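Local coordinates for protein Myo-inositol phosphohydrolase (Mitsuokella multacida, PDB 4WU3) that probably removes phosphate groups from inositol phosphates such as phytate, as a member of the PTP-like phytase family, at residues 343-348 / 539-544; 393-398 / 420-425; 507-512 / 544-549. The protein carries 2 engineered substitutions. One frame throughout, in Å; residues are numbered along the deposited sequence.

In the fold
Contacts 1 and 3 bind one inositol tetrakisphosphate at the end of the five-stranded mixed sheet that contains strands 390-393, 535-539, 416-422 and 503-509; contact 2 lies just behind, the Arg422 side chain about 6 Å from the ligand. Centres of contacts 1 and 2 are about 6 Å apart, of contacts 2 and 3 about 10 Å, and of contacts 1 and 3 about 12 Å. Along the chain, contact 2 nests within the loop that contact 1 closes, whereas contacts 1 and 3 interleave and share Ala544. Contact 1 brings in strand 342-346 of a six-stranded sheet, contact 3 helix 545-558. Salt bridges Asp345-Arg422 and Glu424-Arg546 join all three behind the phosphate-binding loop.

Contact 1 (343-348 / 539-544). Engineered in segment 539-544: Ser540 (natural residue Cys). With 4IP (inositol-(1,3,4,5)-tetrakisphosphate), chain F.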
loop_
_atom_site.group_PDB
_atom_site.type_symbol
_atom_site.label_atom_id
_atom_site.label_comp_id
_atom_site.label_asym_id
_atom_site.label_seq_id
_atom_site.Cartn_x
_atom_site.Cartn_y
_atom_site.Cartn_z
ATOM N N ARG A 343 5.821 -27.632 -20.884
ATOM C CA ARG A 343 7.176 -27.246 -21.169
ATOM C C ARG A 343 7.886 -28.404 -21.841
ATOM O O ARG A 343 7.740 -29.553 -21.433
ATOM C CB ARG A 343 7.871 -26.928 -19.856
ATOM C CG ARG A 343 9.368 -26.714 -19.960
ATOM C CD ARG A 343 9.960 -26.488 -18.577
ATOM N NE ARG A 343 11.263 -25.832 -18.632
ATOM C CZ ARG A 343 11.983 -25.504 -17.560
ATOM N NH1 ARG A 343 11.536 -25.770 -16.340
ATOM N NH2 ARG A 343 13.160 -24.910 -17.706
ATOM N N LEU A 344 8.657 -28.090 -22.872
ATOM C CA LEU A 344 9.573 -29.043 -23.470
ATOM C C LEU A 344 10.874 -29.083 -22.673
ATOM O O LEU A 344 11.708 -28.200 -22.812
ATOM C CB LEU A 344 9.865 -28.630 -24.911
ATOM C CG LEU A 344 10.960 -29.398 -25.649
ATOM C CD1 LEU A 344 10.639 -30.885 -25.700
ATOM C CD2 LEU A 344 11.093 -28.818 -27.050
ATOM N N ASP A 345 11.044 -30.107 -21.842
ATOM C CA ASP A 345 12.233 -30.233 -20.996
ATOM C C ASP A 345 13.438 -30.596 -21.837
ATOM O O ASP A 345 14.512 -30.025 -21.687
ATOM C CB ASP A 345 12.037 -31.312 -19.927
ATOM C CG ASP A 345 11.086 -30.881 -18.820
ATOM O OD1 ASP A 345 10.918 -29.665 -18.625
ATOM O OD2 ASP A 345 10.513 -31.759 -18.142
ATOM N N THR A 346 13.262 -31.577 -22.715
ATOM C CA THR A 346 14.335 -31.999 -23.594
ATOM C C THR A 346 13.769 -32.728 -24.806
ATOM O O THR A 346 12.882 -33.583 -24.707
ATOM C CB THR A 346 15.391 -32.855 -22.857
ATOM O OG1 THR A 346 16.416 -33.259 -23.778
ATOM C CG2 THR A 346 14.766 -34.082 -22.230
ATOM N N LYS A 347 14.290 -32.346 -25.959
ATOM C CA LYS A 347 13.854 -32.879 -27.224
ATOM C C LYS A 347 14.429 -34.262 -27.423
ATOM O O LYS A 347 15.531 -34.550 -26.983
ATOM C CB LYS A 347 14.353 -31.984 -28.341
ATOM C CG LYS A 347 13.324 -31.757 -29.408
ATOM C CD LYS A 347 13.922 -30.978 -30.564
ATOM C CE LYS A 347 13.495 -31.571 -31.893
ATOM N NZ LYS A 347 13.992 -30.745 -33.018
ATOM N N ASP A 348 13.677 -35.112 -28.100
ATOM C CA ASP A 348 14.117 -36.469 -28.385
ATOM C C ASP A 348 15.313 -36.441 -29.319
ATOM O O ASP A 348 15.190 -36.058 -30.487
ATOM C CB ASP A 348 12.977 -37.242 -29.024
ATOM C CG ASP A 348 13.270 -38.717 -29.161
ATOM O OD1 ASP A 348 14.377 -39.156 -28.771
ATOM O OD2 ASP A 348 12.385 -39.438 -29.675
ATOM N N HIS A 539 18.211 -37.904 -11.494
ATOM C CA HIS A 539 17.890 -36.816 -12.416
ATOM C C HIS A 539 16.828 -35.921 -11.804
ATOM O O HIS A 539 16.039 -36.339 -10.959
ATOM C CB HIS A 539 17.438 -37.339 -13.800
ATOM C CG HIS A 539 15.985 -37.689 -13.877
ATOM N ND1 HIS A 539 14.998 -36.744 -14.066
ATOM C CD2 HIS A 539 15.351 -38.877 -13.774
ATOM C CE1 HIS A 539 13.819 -37.338 -14.067
ATOM N NE2 HIS A 539 14.005 -38.632 -13.892
ATOM N N SER A 540 16.828 -34.671 -12.231
ATOM C CA SER A 540 15.745 -33.769 -11.915
ATOM C C SER A 540 15.406 -33.098 -13.237
ATOM O O SER A 540 15.308 -33.789 -14.251
ATOM C CB SER A 540 16.163 -32.786 -10.824
ATOM O OG SER A 540 17.522 -32.435 -10.979
ATOM N N GLN A 541 15.223 -31.783 -13.256
ATOM C CA GLN A 541 14.878 -31.101 -14.506
ATOM C C GLN A 541 16.154 -30.828 -15.271
ATOM O O GLN A 541 16.279 -31.209 -16.427
ATOM C CB GLN A 541 14.116 -29.786 -14.247
ATOM C CG GLN A 541 13.354 -29.238 -15.451
ATOM C CD GLN A 541 14.229 -28.506 -16.461
ATOM O OE1 GLN A 541 15.259 -27.940 -16.115
ATOM N NE2 GLN A 541 13.801 -28.498 -17.714
ATOM N N ALA A 542 17.107 -30.191 -14.599
ATOM C CA ALA A 542 18.361 -29.775 -15.228
ATOM C C ALA A 542 19.581 -30.578 -14.784
ATOM O O ALA A 542 20.681 -30.360 -15.277
ATOM C CB ALA A 542 18.600 -28.303 -14.947
ATOM N N GLY A 543 19.402 -31.494 -13.845
ATOM C CA GLY A 543 20.540 -32.240 -13.321
ATOM C C GLY A 543 21.476 -31.340 -12.538
ATOM O O GLY A 543 22.675 -31.591 -12.480
ATOM N N ALA A 544 20.934 -30.286 -11.933
ATOM C CA ALA A 544 21.745 -29.342 -11.159
ATOM C C ALA A 544 21.392 -29.369 -9.673
ATOM O O ALA A 544 21.946 -30.180 -8.916
ATOM C CB ALA A 544 21.603 -27.932 -11.720
HETATM C C1 4IP F . 17.289 -26.482 -11.303
HETATM O O1 4IP F . 17.918 -27.763 -11.305
HETATM C C2 4IP F . 16.480 -26.293 -12.579
HETATM O O2 4IP F . 17.320 -26.494 -13.708
HETATM C C3 4IP F . 15.899 -24.888 -12.674
HETATM O O3 4IP F . 15.181 -24.748 -13.903
HETATM C C4 4IP F . 16.984 -23.819 -12.585
HETATM O O4 4IP F . 16.365 -22.527 -12.582
HETATM C C5 4IP F . 17.799 -24.003 -11.310
HETATM O O5 4IP F . 18.853 -23.039 -11.247
HETATM C C6 4IP F . 18.378 -25.413 -11.213
HETATM O O6 4IP F . 19.099 -25.571 -9.988
HETATM P P1 4IP F . 17.165 -29.104 -10.839
HETATM O O1P 4IP F . 17.028 -28.957 -9.349
HETATM O O2P 4IP F . 18.109 -30.188 -11.291
HETATM O O3P 4IP F . 15.868 -29.094 -11.606
HETATM P P3 4IP F . 13.628 -24.311 -13.890
HETATM O O4P 4IP F . 13.569 -23.198 -12.870
HETATM O O5P 4IP F . 12.897 -25.574 -13.496
HETATM O O6P 4IP F . 13.355 -23.843 -15.298
HETATM P P4 4IP F . 16.820 -21.348 -13.590
HETATM O O7P 4IP F . 16.853 -21.996 -14.953
HETATM O O8P 4IP F . 15.717 -20.330 -13.430
HETATM O O9P 4IP F . 18.174 -20.924 -13.055
HETATM P P5 4IP F . 19.263 -22.389 -9.825
HETATM O OPF 4IP F . 17.992 -22.407 -8.989
HETATM O OPG 4IP F . 19.741 -21.005 -10.215
HETATM O OPH 4IP F . 20.347 -23.302 -9.300
HETATM O O HOH W 1 15.076 -27.259 -20.174
HETATM O O HOH W 2 15.745 -30.669 -18.882
#
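Gln541 lays its side-chain amide over the guanidinium of Arg343 and directs NE2 at Asp345, tying the phosphate-binding loop of a protein tyrosine phosphatase fold (the P-loop, HCX5R) to strand 342-346. The flat groups are stacked, their planes 10° apart, and NE2 of Gln541 sits 3.5 Å from CZ of Arg343, over the centre of that face. The same NE2 of Gln541 donates to OD1 of Asp345 at 3.2 Å, nearly straight at 169°; the bond lies in the amide plane but meets the carboxylate from above its own plane. With CG turned away from the backbone N (chi1 -162°) and a bend at chi2, Gln541 reaches both partners at once.

Arg343, extended from CG to NE, offers its edge to the 3-phosphate: NH2 of Arg343 approaches O6P at 2.6 Å, and NH1 of Arg343 donates to O5P at 3.2 Å. The loop backbone receives the 1-phosphate, with N of Ala544 2.9 Å from O2P. OG of Ser540, engineered in place of the natural cysteine, also faces O2P, at a doubtfully short distance.

In the second shell, Asp345 is held by Ser435 OG at OD1 and by a salt bridge to Arg422 at OD2, which probably steadies the acceptor for Gln541. One water bridges Asp345 O and Gln541 NE2; another donates to Asp345 O and, at 2.6 Å, to O of Gln541.

Contact 2 (393-398 / 420-425)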
loop_
_atom_site.group_PDB
_atom_site.type_symbol
_atom_site.label_atom_id
_atom_site.label_comp_id
_atom_site.label_asym_id
_atom_site.label_seq_id
_atom_site.Cartn_x
_atom_site.Cartn_y
_atom_site.Cartn_z
ATOM N N SER A 393 22.007 -36.598 -14.194
ATOM C CA SER A 393 21.832 -35.803 -15.391
ATOM C C SER A 393 20.551 -35.001 -15.331
ATOM O O SER A 393 19.745 -35.143 -14.411
ATOM C CB SER A 393 21.776 -36.705 -16.626
ATOM O OG SER A 393 20.565 -37.454 -16.660
ATOM N N ALA A 394 20.369 -34.173 -16.349
ATOM C CA ALA A 394 19.095 -33.534 -16.610
ATOM C C ALA A 394 18.060 -34.579 -16.996
ATOM O O ALA A 394 18.378 -35.758 -17.140
ATOM C CB ALA A 394 19.242 -32.513 -17.728
ATOM N N GLU A 395 16.817 -34.146 -17.152
ATOM C CA GLU A 395 15.778 -35.031 -17.642
ATOM C C GLU A 395 16.185 -35.593 -19.000
ATOM O O GLU A 395 16.987 -34.991 -19.713
ATOM C CB GLU A 395 14.456 -34.282 -17.760
ATOM C CG GLU A 395 13.295 -35.170 -18.156
ATOM C CD GLU A 395 12.940 -36.163 -17.075
ATOM O OE1 GLU A 395 12.201 -35.814 -16.137
ATOM O OE2 GLU A 395 13.402 -37.308 -17.157
ATOM N N PHE A 396 15.631 -36.750 -19.353
ATOM C CA PHE A 396 15.968 -37.425 -20.612
ATOM C C PHE A 396 14.732 -37.743 -21.455
ATOM O O PHE A 396 13.711 -38.222 -20.948
ATOM C CB PHE A 396 16.748 -38.727 -20.350
ATOM C CG PHE A 396 16.147 -39.601 -19.279
ATOM C CD1 PHE A 396 15.058 -40.408 -19.553
ATOM C CD2 PHE A 396 16.671 -39.606 -17.995
ATOM C CE1 PHE A 396 14.498 -41.205 -18.569
ATOM C CE2 PHE A 396 16.126 -40.404 -17.000
ATOM C CZ PHE A 396 15.038 -41.209 -17.292
ATOM N N SER A 397 14.841 -37.458 -22.748
ATOM C CA SER A 397 13.906 -37.953 -23.731
ATOM C C SER A 397 14.209 -39.436 -23.963
ATOM O O SER A 397 15.191 -39.960 -23.434
ATOM C CB SER A 397 14.118 -37.205 -25.033
ATOM O OG SER A 397 15.452 -37.372 -25.459
ATOM N N ASN A 398 13.397 -40.095 -24.790
ATOM C CA ASN A 398 13.638 -41.497 -25.150
ATOM C C ASN A 398 15.008 -41.706 -25.767
ATOM O O ASN A 398 15.744 -42.619 -25.400
ATOM C CB ASN A 398 12.592 -42.004 -26.139
ATOM C CG ASN A 398 12.839 -43.450 -26.545
ATOM O OD1 ASN A 398 13.226 -44.276 -25.719
ATOM N ND2 ASN A 398 12.649 -43.753 -27.824
ATOM N N ASP A 420 14.082 -40.538 -9.996
ATOM C CA ASP A 420 13.428 -39.339 -10.495
ATOM C C ASP A 420 13.080 -38.466 -9.291
ATOM O O ASP A 420 12.257 -38.845 -8.466
ATOM C CB ASP A 420 12.184 -39.744 -11.285
ATOM C CG ASP A 420 11.310 -38.567 -11.697
ATOM O OD1 ASP A 420 11.736 -37.402 -11.579
ATOM O OD2 ASP A 420 10.169 -38.821 -12.138
ATOM N N LEU A 421 13.711 -37.300 -9.190
ATOM C CA LEU A 421 13.570 -36.458 -8.013
ATOM C C LEU A 421 12.590 -35.308 -8.200
ATOM O O LEU A 421 12.610 -34.356 -7.431
ATOM C CB LEU A 421 14.926 -35.868 -7.643
ATOM C CG LEU A 421 16.073 -36.855 -7.420
ATOM C CD1 LEU A 421 17.400 -36.120 -7.379
ATOM C CD2 LEU A 421 15.839 -37.642 -6.138
ATOM N N ARG A 422 11.723 -35.394 -9.200
ATOM C CA ARG A 422 10.898 -34.253 -9.594
ATOM C C ARG A 422 9.502 -34.213 -8.966
ATOM O O ARG A 422 8.675 -35.098 -9.207
ATOM C CB ARG A 422 10.756 -34.246 -11.106
ATOM C CG ARG A 422 12.077 -34.206 -11.848
ATOM C CD ARG A 422 11.823 -34.108 -13.341
ATOM N NE ARG A 422 11.298 -32.801 -13.723
ATOM C CZ ARG A 422 11.021 -32.448 -14.972
ATOM N NH1 ARG A 422 11.205 -33.306 -15.973
ATOM N NH2 ARG A 422 10.563 -31.229 -15.223
ATOM N N GLN A 423 9.228 -33.168 -8.186
ATOM C CA GLN A 423 7.890 -33.007 -7.616
ATOM C C GLN A 423 6.901 -32.626 -8.704
ATOM O O GLN A 423 5.754 -33.067 -8.704
ATOM C CB GLN A 423 7.856 -31.937 -6.527
ATOM C CG GLN A 423 6.461 -31.811 -5.925
ATOM C CD GLN A 423 6.351 -30.763 -4.837
ATOM O OE1 GLN A 423 6.681 -29.586 -5.041
ATOM N NE2 GLN A 423 5.846 -31.178 -3.676
ATOM N N GLU A 424 7.363 -31.793 -9.630
ATOM C CA GLU A 424 6.522 -31.291 -10.702
ATOM C C GLU A 424 6.076 -32.443 -11.600
ATOM O O GLU A 424 6.802 -33.434 -11.776
ATOM C CB GLU A 424 7.269 -30.230 -11.521
ATOM C CG GLU A 424 8.494 -30.740 -12.272
ATOM C CD GLU A 424 9.800 -30.548 -11.515
ATOM O OE1 GLU A 424 9.769 -30.402 -10.279
ATOM O OE2 GLU A 424 10.865 -30.547 -12.160
ATOM N N THR A 425 4.881 -32.306 -12.154
ATOM C CA THR A 425 4.315 -33.307 -13.060
ATOM C C THR A 425 5.059 -33.305 -14.400
ATOM O O THR A 425 5.253 -32.257 -14.993
ATOM C CB THR A 425 2.819 -33.028 -13.309
ATOM O OG1 THR A 425 2.055 -33.520 -12.208
ATOM C CG2 THR A 425 2.338 -33.699 -14.588
#
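Glu395 and Arg422 form a buried salt bridge that carries this contact. NH1 of Arg422 donates to OE1 of Glu395 at 2.7 Å and 157°, within the guanidinium plane, and the acceptor uses its anti lone pair, the one facing away from OE2. Between these two residues only NH1 and OE1 are bonded, a one-to-one bridge, although NH1 has Asp345 as a second acidic partner. The side chains cross at about a right angle, with carboxylate and guanidinium planes 38° apart. The fit is close: CD of Arg422 also comes within 3.3 Å of OE1 of Glu395. A bend in the arginine chain (chi3 71°) swings the guanidinium into place.

A second acid holds another edge of that group. NE of Arg422 reaches OE2 of Glu424 at 2.8 Å, and NH2 of Arg422 meets the same OE2 of Glu424 at 3.2 Å, a side-on grip by two nitrogens on one oxygen that restrains rotation of the guanidinium. Asp420 acts on the backbone instead, its OD1 accepting from N of Arg422 at 3.1 Å in an Asx turn. Arg546, which pairs with the other oxygen of Glu424, probably offsets part of the negative charge collected here. The Glu395-Arg422-Glu424 salt-bridge network thus lies in the second shell of the phosphate site, behind the P-loop.

Away from this cluster the two segments do not touch each other; the nearest CA atoms, of Glu395 and Asp420, are 8.7 Å apart, and beyond Phe396 the first segment diverges to the partly exposed Asn398.

In the sheet, strand 535-539 runs between strands 390-393 and 416-422, so the salt bridge spans its C-terminal end, where both side chains touch His539. Strand 432-438 packs against the pair through Ala433 and Ser435, while helix 493-499 packs on Phe396.

Contact 3 (507-512 / 544-549); sequences IAATDH and AGRTTA. With 4IP (inositol-(1,3,4,5)-tetrakisphosphate), chain F.
Arg546 reaches from the first turn of helix 545-558 to the chain that leaves strand 503-509, and it touches the bound inositol phosphate along most of its length. CB of Arg546 lies 3.5 Å from O1P of the 1-phosphate, and CG, anti to the carbonyl carbon, keeps a similar distance from that oxygen. CD of Arg546 turns to the protein, packing 4.0 Å from CB of Ala509 and close to the carbonyl of Thr510. A bend at chi3 (-69°) then brings the guanidinium beside both Ala509 O and the phosphate. NE of Arg546 returns to the ligand, donating to O1P of the 1-phosphate at 3.1 Å.

At CZ of Arg546 the guanidinium is covered on one face by CB of Asp511, 3.6 Å away. The carboxylate of Asp511 lies almost parallel to the guanidinium, 9° between planes, and its OD1 is 3.6 Å from NH2 of Arg546, well above the plane; the salt bridge is therefore one of charge, with no N-H aimed at the oxygen. In the plane, NH1 of Arg546 donates to O of Ala509 at 3.0 Å. NH2 of Arg546 gives a straight bond to O3P, 2.7 Å long and 177° at the hydrogen.

Side chain and main chain work together, because N of Arg546 donates to O1P at 2.8 Å. Phosphate gripped by an arginine and by N-H groups at a helix N-terminus is the hallmark of the HCX5R P-loop of protein tyrosine phosphatases.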
loop_
_atom_site.group_PDB
_atom_site.type_symbol
_atom_site.label_atom_id
_atom_site.label_comp_id
_atom_site.label_asym_id
_atom_site.label_seq_id
_atom_site.Cartn_x
_atom_site.Cartn_y
_atom_site.Cartn_z
ATOM N N ILE A 507 11.085 -39.629 -5.984
ATOM C CA ILE A 507 10.972 -38.750 -4.825
ATOM C C ILE A 507 10.488 -37.390 -5.329
ATOM O O ILE A 507 11.074 -36.802 -6.247
ATOM C CB ILE A 507 12.310 -38.619 -4.055
ATOM C CG1 ILE A 507 12.752 -39.992 -3.548
ATOM C CG2 ILE A 507 12.159 -37.668 -2.877
ATOM C CD1 ILE A 507 14.158 -40.034 -2.997
ATOM N N ALA A 508 9.401 -36.903 -4.746
ATOM C CA ALA A 508 8.775 -35.677 -5.211
ATOM C C ALA A 508 9.408 -34.435 -4.569
ATOM O O ALA A 508 8.809 -33.780 -3.711
ATOM C CB ALA A 508 7.277 -35.727 -4.943
ATOM N N ALA A 509 10.618 -34.101 -5.010
ATOM C CA ALA A 509 11.369 -32.995 -4.421
ATOM C C ALA A 509 11.039 -31.695 -5.139
ATOM O O ALA A 509 11.059 -31.628 -6.363
ATOM C CB ALA A 509 12.865 -33.278 -4.475
ATOM N N THR A 510 10.714 -30.661 -4.366
ATOM C CA THR A 510 10.311 -29.379 -4.938
ATOM C C THR A 510 11.508 -28.675 -5.548
ATOM O O THR A 510 12.580 -28.645 -4.961
ATOM C CB THR A 510 9.672 -28.470 -3.884
ATOM O OG1 THR A 510 8.536 -29.133 -3.319
ATOM C CG2 THR A 510 9.233 -27.145 -4.517
ATOM N N ASP A 511 11.311 -28.117 -6.738
ATOM C CA ASP A 511 12.379 -27.459 -7.471
ATOM C C ASP A 511 12.877 -26.201 -6.743
ATOM O O ASP A 511 12.103 -25.503 -6.083
ATOM C CB ASP A 511 11.884 -27.100 -8.873
ATOM C CG ASP A 511 12.995 -26.673 -9.796
ATOM O OD1 ASP A 511 14.176 -26.699 -9.390
ATOM O OD2 ASP A 511 12.674 -26.308 -10.940
ATOM N N HIS A 512 14.181 -25.949 -6.865
ATOM C CA HIS A 512 14.857 -24.771 -6.306
ATOM C C HIS A 512 15.174 -24.840 -4.810
ATOM O O HIS A 512 15.910 -23.997 -4.314
ATOM C CB HIS A 512 14.079 -23.479 -6.584
ATOM C CG HIS A 512 13.698 -23.300 -8.016
ATOM N ND1 HIS A 512 14.619 -23.018 -9.002
ATOM C CD2 HIS A 512 12.496 -23.373 -8.634
ATOM C CE1 HIS A 512 14.001 -22.924 -10.167
ATOM N NE2 HIS A 512 12.710 -23.136 -9.972
ATOM N N ALA A 544 20.934 -30.286 -11.933
ATOM C CA ALA A 544 21.745 -29.342 -11.159
ATOM C C ALA A 544 21.392 -29.369 -9.673
ATOM O O ALA A 544 21.946 -30.180 -8.916
ATOM C CB ALA A 544 21.603 -27.932 -11.720
ATOM N N GLY A 545 20.455 -28.508 -9.269
ATOM C CA GLY A 545 20.088 -28.313 -7.860
ATOM C C GLY A 545 19.727 -29.563 -7.076
ATOM O O GLY A 545 20.466 -30.002 -6.183
ATOM N N ARG A 546 18.573 -30.132 -7.394
ATOM C CA ARG A 546 18.106 -31.329 -6.716
ATOM C C ARG A 546 19.010 -32.541 -6.942
ATOM O O ARG A 546 19.325 -33.262 -6.001
ATOM C CB ARG A 546 16.684 -31.636 -7.151
ATOM C CG ARG A 546 15.676 -30.656 -6.572
ATOM C CD ARG A 546 14.316 -30.820 -7.224
ATOM N NE ARG A 546 14.359 -30.373 -8.612
ATOM C CZ ARG A 546 13.319 -30.392 -9.437
ATOM N NH1 ARG A 546 12.142 -30.836 -9.008
ATOM N NH2 ARG A 546 13.449 -29.953 -10.689
ATOM N N THR A 547 19.437 -32.754 -8.177
ATOM C CA THR A 547 20.291 -33.883 -8.507
ATOM C C THR A 547 21.625 -33.867 -7.756
ATOM O O THR A 547 22.039 -34.894 -7.195
ATOM C CB THR A 547 20.559 -33.928 -10.023
ATOM O OG1 THR A 547 19.369 -34.349 -10.702
ATOM C CG2 THR A 547 21.687 -34.890 -10.357
ATOM N N THR A 548 22.295 -32.716 -7.742
ATOM C CA THR A 548 23.591 -32.594 -7.080
ATOM C C THR A 548 23.467 -32.656 -5.561
ATOM O O THR A 548 24.345 -33.190 -4.878
ATOM C CB THR A 548 24.325 -31.300 -7.465
ATOM O OG1 THR A 548 24.343 -31.154 -8.890
ATOM C CG2 THR A 548 25.746 -31.351 -6.962
ATOM N N ALA A 549 22.368 -32.128 -5.040
ATOM C CA ALA A 549 22.061 -32.263 -3.615
ATOM C C ALA A 549 21.989 -33.741 -3.193
ATOM O O ALA A 549 22.665 -34.172 -2.262
ATOM C CB ALA A 549 20.748 -31.558 -3.292
HETATM C C1 4IP F . 17.289 -26.482 -11.303
HETATM O O1 4IP F . 17.918 -27.763 -11.305
HETATM C C2 4IP F . 16.480 -26.293 -12.579
HETATM O O2 4IP F . 17.320 -26.494 -13.708
HETATM C C3 4IP F . 15.899 -24.888 -12.674
HETATM O O3 4IP F . 15.181 -24.748 -13.903
HETATM C C4 4IP F . 16.984 -23.819 -12.585
HETATM O O4 4IP F . 16.365 -22.527 -12.582
HETATM C C5 4IP F . 17.799 -24.003 -11.310
HETATM O O5 4IP F . 18.853 -23.039 -11.247
HETATM C C6 4IP F . 18.378 -25.413 -11.213
HETATM O O6 4IP F . 19.099 -25.571 -9.988
HETATM P P1 4IP F . 17.165 -29.104 -10.839
HETATM O O1P 4IP F . 17.028 -28.957 -9.349
HETATM O O2P 4IP F . 18.109 -30.188 -11.291
HETATM O O3P 4IP F . 15.868 -29.094 -11.606
HETATM P P3 4IP F . 13.628 -24.311 -13.890
HETATM O O4P 4IP F . 13.569 -23.198 -12.870
HETATM O O5P 4IP F . 12.897 -25.574 -13.496
HETATM O O6P 4IP F . 13.355 -23.843 -15.298
HETATM P P4 4IP F . 16.820 -21.348 -13.590
HETATM O O7P 4IP F . 16.853 -21.996 -14.953
HETATM O O8P 4IP F . 15.717 -20.330 -13.430
HETATM O O9P 4IP F . 18.174 -20.924 -13.055
HETATM P P5 4IP F . 19.263 -22.389 -9.825
HETATM O OPF 4IP F . 17.992 -22.407 -8.989
HETATM O OPG 4IP F . 19.741 -21.005 -10.215
HETATM O OPH 4IP F . 20.347 -23.302 -9.300
#